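Local coordinates for periplasmic beta-glucosidase (Pseudomonas aeruginosa, PDB 6R5T), which probably hydrolyses terminal, non-reducing beta-D-glucosyl residues with release of beta-D-glucose, as a periplasmic member of glycoside hydrolase family 3, at residues Ala96-Glu101 with Lys562-Phe567. The protein carries 1 engineered substitution. Sequence-based numbering, arbitrary orientation.
Sequences ASWDPE and KLTMSF
W98 reaches K562 with the pyrrole edge of its indole, and A96 meets the same residue through its backbone. The CB of W98 points toward 562-567, and CG, opposite the carbonyl carbon and beside the backbone N (chi1 -72°), carries the NE1 edge of the ring up to K562. W98 CD1 comes first, 3.4 Å from K562 O. Next along the edge, W98 NE1 donates to K562 O at 2.9 Å. The oxygen lies in the indole plane, but the N-H comes from above the carbonyl plane, 58° out of it, and the bond is bent (139° at the hydrogen). W98 NE1 also approaches T564 CG2 obliquely at 3.5 Å, CE2 lies by the same methyl, and W98 CZ2 passes L563 O at 3.8 Å. F676 meets the indole edge-to-face, and V654 of strand 651-660 also touches W98. The indole is thus a junction of three parts of this family 3 enzyme: it comes from the TIM-barrel-type N-terminal domain, bonds to the C-terminal domain and packs against the fibronectin type III-like domain. K562 N in turn donates to A96 O at 3.0 Å, in the carbonyl plane and on a lone pair. With A96 CA 3.2 Å from K562 O in a CH...O contact, K562 O receives both the indole N-H and the weaker C-H. The K562 side chain crosses W98 at about a right angle, K562 CB 3.6 Å from W98 NE1, then runs away to give its ammonium to G613 O and L720 O. T564 directs OG1 to F142 O, while its side chain also touches L92 and A95 of helix 91-95.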
ATOM      1  N   ALA A  96     -12.101 -10.919  18.378  1.00 12.79           N
ATOM      2  CA  ALA A  96     -11.055 -11.702  19.035  1.00 13.60           C
ATOM      3  C   ALA A  96     -11.673 -12.752  19.948  1.00 13.94           C
ATOM      4  O   ALA A  96     -10.923 -13.640  20.418  1.00 14.15           O
ATOM      5  CB  ALA A  96     -10.092 -10.814  19.795  1.00 13.69           C
ATOM      6  N   SER A  97     -12.970 -12.662  20.233  1.00 13.44           N
ATOM      7  CA  SER A  97     -13.672 -13.748  20.955  1.00 13.55           C
ATOM      8  C   SER A  97     -13.731 -15.037  20.116  1.00 14.89           C
ATOM      9  O   SER A  97     -13.967 -16.094  20.706  1.00 16.07           O
ATOM     10  CB  SER A  97     -15.048 -13.334  21.386  1.00 13.44           C
ATOM     11  OG  SER A  97     -15.970 -13.354  20.276  1.00 14.26           O
ATOM     12  N   TRP A  98     -13.712 -14.925  18.789  1.00 13.66           N
ATOM     13  CA  TRP A  98     -13.888 -16.101  17.896  1.00 13.79           C
ATOM     14  C   TRP A  98     -15.144 -16.894  18.287  1.00 16.03           C
ATOM     15  O   TRP A  98     -15.161 -18.140  18.178  1.00 17.77           O
ATOM     16  CB  TRP A  98     -12.648 -17.000  17.901  1.00 14.76           C
ATOM     17  CG  TRP A  98     -11.477 -16.405  17.185  1.00 13.91           C
ATOM     18  CD1 TRP A  98     -10.651 -15.425  17.624  1.00 12.97           C
ATOM     19  CD2 TRP A  98     -11.023 -16.748  15.886  1.00 12.88           C
ATOM     20  NE1 TRP A  98      -9.689 -15.139  16.691  1.00 13.59           N
ATOM     21  CE2 TRP A  98      -9.865 -15.978  15.618  1.00 14.00           C
ATOM     22  CE3 TRP A  98     -11.441 -17.680  14.928  1.00 14.51           C
ATOM     23  CZ2 TRP A  98      -9.161 -16.081  14.436  1.00 13.69           C
ATOM     24  CZ3 TRP A  98     -10.708 -17.815  13.786  1.00 14.39           C
ATOM     25  CH2 TRP A  98      -9.599 -17.010  13.520  1.00 14.55           C
ATOM     26  N   ASP A  99     -16.207 -16.202  18.660  1.00 16.10           N
ATOM     27  CA  ASP A  99     -17.401 -16.896  19.193  1.00 17.79           C
ATOM     28  C   ASP A  99     -18.610 -16.146  18.670  1.00 16.42           C
ATOM     29  O   ASP A  99     -18.955 -15.111  19.174  1.00 15.00           O
ATOM     30  CB  ASP A  99     -17.341 -16.978  20.715  1.00 18.79           C
ATOM     31  CG  ASP A  99     -18.496 -17.817  21.236  1.00 24.53           C
ATOM     32  OD1 ASP A  99     -19.423 -18.084  20.457  1.00 25.18           O
ATOM     33  OD2 ASP A  99     -18.400 -18.240  22.367  1.00 29.27           O
ATOM     34  N   PRO A 100     -19.242 -16.652  17.615  1.00 17.57           N
ATOM     35  CA  PRO A 100     -20.436 -16.015  17.088  1.00 17.08           C
ATOM     36  C   PRO A 100     -21.507 -15.790  18.161  1.00 18.60           C
ATOM     37  O   PRO A 100     -22.251 -14.821  18.063  1.00 17.97           O
ATOM     38  CB  PRO A 100     -20.894 -17.002  16.009  1.00 19.98           C
ATOM     39  CG  PRO A 100     -19.674 -17.773  15.631  1.00 22.41           C
ATOM     40  CD  PRO A 100     -18.839 -17.856  16.876  1.00 19.44           C
ATOM     41  N   GLU A 101     -21.605 -16.650  19.180  1.00 17.90           N
ATOM     42  CA  GLU A 101     -22.630 -16.401  20.229  1.00 21.63           C
ATOM     43  C   GLU A 101     -22.283 -15.188  21.090  1.00 18.90           C
ATOM     44  O   GLU A 101     -23.216 -14.473  21.534  1.00 18.49           O
ATOM     45  CB  GLU A 101     -22.836 -17.623  21.123  1.00 26.16           C
ATOM     46  CG  GLU A 101     -23.445 -18.767  20.332  1.00 31.66           C
ATOM     47  CD  GLU A 101     -24.292 -19.739  21.139  1.00 47.27           C
ATOM     48  OE1 GLU A 101     -23.997 -19.952  22.355  1.00 54.25           O
ATOM     49  OE2 GLU A 101     -25.250 -20.287  20.545  1.00 63.46           O
ATOM     50  N   LYS A 562      -8.038 -14.363  20.655  1.00 13.07           N
ATOM     51  CA  LYS A 562      -7.012 -14.552  19.624  1.00 12.69           C
ATOM     52  C   LYS A 562      -7.137 -13.460  18.590  1.00 11.84           C
ATOM     53  O   LYS A 562      -8.247 -13.083  18.217  1.00 12.72           O
ATOM     54  CB  LYS A 562      -7.133 -15.961  19.018  1.00 14.38           C
ATOM     55  CG  LYS A 562      -6.536 -17.035  19.968  1.00 16.53           C
ATOM     56  CD  LYS A 562      -6.553 -18.378  19.402  1.00 20.60           C
ATOM     57  CE  LYS A 562      -5.894 -19.414  20.294  1.00 22.12           C
ATOM     58  NZ  LYS A 562      -4.403 -19.334  20.215  1.00 26.74           N
ATOM     59  N   LEU A 563      -5.998 -13.017  18.071  1.00 12.25           N
ATOM     60  CA  LEU A 563      -5.952 -11.915  17.091  1.00 12.15           C
ATOM     61  C   LEU A 563      -6.747 -12.262  15.854  1.00 11.34           C
ATOM     62  O   LEU A 563      -6.606 -13.388  15.348  1.00 12.17           O
ATOM     63  CB  LEU A 563      -4.525 -11.558  16.715  1.00 11.87           C
ATOM     64  CG  LEU A 563      -3.646 -11.156  17.886  1.00 12.60           C
ATOM     65  CD1 LEU A 563      -2.263 -10.855  17.363  1.00 12.96           C
ATOM     66  CD2 LEU A 563      -4.221  -9.960  18.664  1.00 12.15           C
ATOM     67  N   THR A 564      -7.456 -11.276  15.298  1.00 11.46           N
ATOM     68  CA  THR A 564      -8.075 -11.449  13.954  1.00 11.76           C
ATOM     69  C   THR A 564      -7.427 -10.516  12.930  1.00 11.22           C
ATOM     70  O   THR A 564      -7.964 -10.356  11.827  1.00 11.97           O
ATOM     71  CB  THR A 564      -9.582 -11.194  13.999  1.00 11.59           C
ATOM     72  OG1 THR A 564      -9.852  -9.816  14.301  1.00 12.93           O
ATOM     73  CG2 THR A 564     -10.255 -12.126  15.000  1.00 12.70           C
ATOM     74  N   MET A 565      -6.362  -9.843  13.333  1.00 11.83           N
ATOM     75  CA  MET A 565      -5.561  -9.010  12.400  1.00 11.81           C
ATOM     76  C   MET A 565      -4.111  -9.195  12.818  1.00 13.78           C
ATOM     77  O   MET A 565      -3.801  -9.227  14.031  1.00 13.44           O
ATOM     78  CB  MET A 565      -6.021  -7.566  12.510  1.00 13.57           C
ATOM     79  CG  MET A 565      -5.504  -6.667  11.415  1.00 14.72           C
ATOM     80  SD  MET A 565      -6.443  -5.111  11.425  1.00 14.82           S
ATOM     81  CE  MET A 565      -5.523  -4.241  10.162  1.00 16.77           C
ATOM     82  N   SER A 566      -3.255  -9.351  11.841  1.00 11.68           N
ATOM     83  CA  SER A 566      -1.794  -9.570  12.014  1.00 13.46           C
ATOM     84  C   SER A 566      -1.185  -8.303  12.622  1.00 13.06           C
ATOM     85  O   SER A 566      -1.588  -7.198  12.234  1.00 14.06           O
ATOM     86  CB  SER A 566      -1.226  -9.863  10.660  1.00 14.70           C
ATOM     87  OG  SER A 566      -1.700 -11.114  10.194  1.00 17.36           O
ATOM     88  N   PHE A 567      -0.238  -8.428  13.559  1.00 12.38           N
ATOM     89  CA  PHE A 567       0.430  -7.260  14.165  1.00 12.75           C
ATOM     90  C   PHE A 567       1.775  -7.086  13.485  1.00 12.20           C
ATOM     91  O   PHE A 567       2.647  -7.954  13.637  1.00 13.13           O
ATOM     92  CB  PHE A 567       0.596  -7.427  15.669  1.00 12.43           C
ATOM     93  CG  PHE A 567      -0.610  -7.030  16.480  1.00 11.67           C
ATOM     94  CD1 PHE A 567      -1.901  -7.309  16.083  1.00 12.82           C
ATOM     95  CD2 PHE A 567      -0.447  -6.392  17.699  1.00 12.56           C
ATOM     96  CE1 PHE A 567      -3.006  -6.931  16.836  1.00 13.86           C
ATOM     97  CE2 PHE A 567      -1.554  -6.075  18.474  1.00 14.10           C
ATOM     98  CZ  PHE A 567      -2.833  -6.303  18.047  1.00 14.98           C
TER